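Local structure of uncharacterized protein (Leishmania major, 2B4W) at residues P258-C263 against V283-E288. The protein is of unknown function but belongs to a family related to the beta-fructosidase-like proteins, whose better-known members act on carbohydrates. Numbering follows the deposited sequence.
Sequences PLLADC and VGDSHE
The polar link between the two segments is a single backbone hydrogen bond: G284 N donates a hydrogen bond to C263 O over 3.0 Å, with an N-H...O angle of 160°. A second backbone meeting is van der Waals only, L260 O resting 3.6 Å from G284 CA. Both G284 and D285 have positive phi, 57° in each case.

These two residues form the turn between strands 277-283 and 287-293, antiparallel neighbours in the sheet that also takes in strand 264-271. C263 sits immediately ahead of that strand, so its bond to G284 lies at the end of the strand pair 264-271 with 277-283. Past the turn comes a classic beta bulge, S286 and H287 both facing V283; V283 O accepts from the backbone N of each. H287 ND1 gives a hydrogen bond to S286 OG, which lies nearly in the imidazole plane, and S286 OG is also bonded to E254 O.

Side chains meet around D285. L260 sends CD1 against the carboxylate, 3.7 Å from D285 OD2, and the same methyl lies 3.9 Å from D285 CB. This is a van der Waals contact between a methyl and the carboxylate, with D285 CB the aliphatic part of it, the two side chains slanting across one another. The other carboxylate oxygen, D285 OD1, faces C263 SG at a loose 4.2 Å; SG lies anti to the backbone N (chi1 176°), which places it beside that oxygen. The D285 side chain also touches Y31 of strand 29-31, and that of C263 touches Y224 of strand 223-231.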
ATOM      1  N   PRO A 258       7.473  20.033  -6.899  1.00 47.69           N
ATOM      2  CA  PRO A 258       8.739  20.161  -6.181  1.00 43.10           C
ATOM      3  C   PRO A 258       8.609  19.819  -4.701  1.00 34.56           C
ATOM      4  O   PRO A 258       9.508  19.298  -4.045  1.00 40.60           O
ATOM      5  CB  PRO A 258       9.085  21.645  -6.327  1.00 46.71           C
ATOM      6  CG  PRO A 258       7.954  22.292  -7.042  1.00 52.83           C
ATOM      7  CD  PRO A 258       7.198  21.205  -7.751  1.00 54.04           C
ATOM      8  N   LEU A 259       7.452  20.136  -4.148  1.00 24.91           N
ATOM      9  CA  LEU A 259       7.186  19.905  -2.738  1.00 38.39           C
ATOM     10  C   LEU A 259       7.297  18.438  -2.341  1.00 40.54           C
ATOM     11  O   LEU A 259       7.462  18.100  -1.163  1.00 28.62           O
ATOM     12  CB  LEU A 259       5.780  20.434  -2.467  1.00 37.17           C
ATOM     13  CG  LEU A 259       5.216  20.405  -1.069  1.00 35.44           C
ATOM     14  CD1 LEU A 259       4.245  21.577  -0.910  1.00 67.85           C
ATOM     15  CD2 LEU A 259       4.501  19.104  -0.735  1.00 45.02           C
ATOM     16  N   LEU A 260       7.174  17.559  -3.329  1.00 39.13           N
ATOM     17  CA  LEU A 260       7.133  16.125  -3.052  1.00 26.25           C
ATOM     18  C   LEU A 260       8.409  15.472  -3.561  1.00 39.44           C
ATOM     19  O   LEU A 260       8.376  14.310  -3.955  1.00 35.86           O
ATOM     20  CB  LEU A 260       5.897  15.522  -3.705  1.00 30.66           C
ATOM     21  CG  LEU A 260       4.567  15.921  -3.054  1.00 25.96           C
ATOM     22  CD1 LEU A 260       3.404  15.440  -3.903  1.00 29.18           C
ATOM     23  CD2 LEU A 260       4.476  15.378  -1.636  1.00 42.68           C
ATOM     24  N   ALA A 261       9.490  16.252  -3.529  1.00 32.57           N
ATOM     25  CA  ALA A 261      10.795  15.801  -3.984  1.00 28.58           C
ATOM     26  C   ALA A 261      11.441  14.830  -3.003  1.00 21.18           C
ATOM     27  O   ALA A 261      12.433  14.173  -3.317  1.00 39.00           O
ATOM     28  CB  ALA A 261      11.717  16.992  -4.239  1.00 39.13           C
ATOM     29  N   ASP A 262      10.866  14.729  -1.812  1.00 25.71           N
ATOM     30  CA  ASP A 262      11.320  13.748  -0.847  1.00 23.35           C
ATOM     31  C   ASP A 262      10.186  12.849  -0.358  1.00 16.74           C
ATOM     32  O   ASP A 262      10.179  12.504   0.827  1.00 29.67           O
ATOM     33  CB  ASP A 262      11.982  14.452   0.347  1.00 21.92           C
ATOM     34  CG  ASP A 262      12.956  13.516   1.045  1.00 38.66           C
ATOM     35  OD1 ASP A 262      13.136  12.366   0.573  1.00 43.25           O
ATOM     36  OD2 ASP A 262      13.519  13.936   2.076  1.00 42.18           O
ATOM     37  N   CYS A 263       9.281  12.511  -1.262  1.00 24.35           N
ATOM     38  CA  CYS A 263       8.107  11.695  -1.032  1.00 27.53           C
ATOM     39  C   CYS A 263       8.095  10.327  -1.709  1.00 24.52           C
ATOM     40  O   CYS A 263       8.203  10.276  -2.928  1.00 20.55           O
ATOM     41  CB  CYS A 263       6.861  12.448  -1.539  1.00 34.61           C
ATOM     42  SG  CYS A 263       5.304  11.515  -1.438  1.00 34.18           S
ATOM     43  N   VAL A 283       6.382   6.975  -6.246  1.00 24.77           N
ATOM     44  CA  VAL A 283       7.548   7.842  -6.211  1.00 25.22           C
ATOM     45  C   VAL A 283       7.187   9.268  -6.628  1.00 23.42           C
ATOM     46  O   VAL A 283       6.710   9.472  -7.747  1.00 22.55           O
ATOM     47  CB  VAL A 283       8.630   7.256  -7.138  1.00 24.72           C
ATOM     48  CG1 VAL A 283       9.811   8.207  -7.217  1.00 45.73           C
ATOM     49  CG2 VAL A 283       9.062   5.871  -6.665  1.00 21.06           C
ATOM     50  N   GLY A 284       7.386  10.260  -5.764  1.00 24.80           N
ATOM     51  CA  GLY A 284       7.114  11.656  -6.112  1.00 21.59           C
ATOM     52  C   GLY A 284       5.714  11.974  -6.565  1.00 33.06           C
ATOM     53  O   GLY A 284       5.501  13.040  -7.165  1.00 26.46           O
ATOM     54  N   ASP A 285       4.738  11.111  -6.312  1.00 27.70           N
ATOM     55  CA  ASP A 285       3.366  11.193  -6.775  1.00 24.95           C
ATOM     56  C   ASP A 285       3.314  11.268  -8.301  1.00 21.14           C
ATOM     57  O   ASP A 285       2.365  11.805  -8.878  1.00 23.80           O
ATOM     58  CB  ASP A 285       2.572  12.359  -6.182  1.00 34.67           C
ATOM     59  CG  ASP A 285       1.886  11.994  -4.877  1.00 33.84           C
ATOM     60  OD1 ASP A 285       2.257  10.989  -4.228  1.00 24.66           O
ATOM     61  OD2 ASP A 285       0.956  12.709  -4.456  1.00 23.63           O
ATOM     62  N   SER A 286       4.331  10.714  -8.950  1.00 16.35           N
ATOM     63  CA  SER A 286       4.369  10.678 -10.409  1.00 16.72           C
ATOM     64  C   SER A 286       4.797   9.376 -11.062  1.00 28.75           C
ATOM     65  O   SER A 286       4.466   9.143 -12.244  1.00 18.34           O
ATOM     66  CB  SER A 286       5.366  11.766 -10.868  1.00 22.37           C
ATOM     67  OG  SER A 286       6.691  11.473 -10.463  1.00 24.18           O
ATOM     68  N   HIS A 287       5.547   8.530 -10.354  1.00 27.37           N
ATOM     69  CA  HIS A 287       6.055   7.274 -10.894  1.00 21.85           C
ATOM     70  C   HIS A 287       5.830   6.139  -9.886  1.00 16.76           C
ATOM     71  O   HIS A 287       5.436   6.384  -8.749  1.00 18.12           O
ATOM     72  CB  HIS A 287       7.547   7.340 -11.229  1.00 24.05           C
ATOM     73  CG  HIS A 287       7.979   8.285 -12.310  1.00 28.93           C
ATOM     74  ND1 HIS A 287       7.871   9.658 -12.166  1.00 32.36           N
ATOM     75  CD2 HIS A 287       8.533   8.114 -13.530  1.00 33.18           C
ATOM     76  CE1 HIS A 287       8.330  10.280 -13.246  1.00 29.94           C
ATOM     77  NE2 HIS A 287       8.743   9.365 -14.101  1.00 20.93           N
ATOM     78  N   GLU A 288       6.087   4.914 -10.317  1.00 21.13           N
ATOM     79  CA  GLU A 288       6.076   3.730  -9.457  1.00 20.74           C
ATOM     80  C   GLU A 288       7.475   3.123  -9.477  1.00 17.23           C
ATOM     81  O   GLU A 288       8.012   2.896 -10.553  1.00 18.85           O
ATOM     82  CB  GLU A 288       5.000   2.741  -9.902  1.00 19.95           C
ATOM     83  CG  GLU A 288       4.674   1.579  -8.995  1.00 21.37           C
ATOM     84  CD  GLU A 288       4.102   1.869  -7.633  1.00 27.24           C
ATOM     85  OE1 GLU A 288       3.509   2.956  -7.423  1.00 21.49           O
ATOM     86  OE2 GLU A 288       4.214   0.990  -6.725  1.00 17.51           O
TER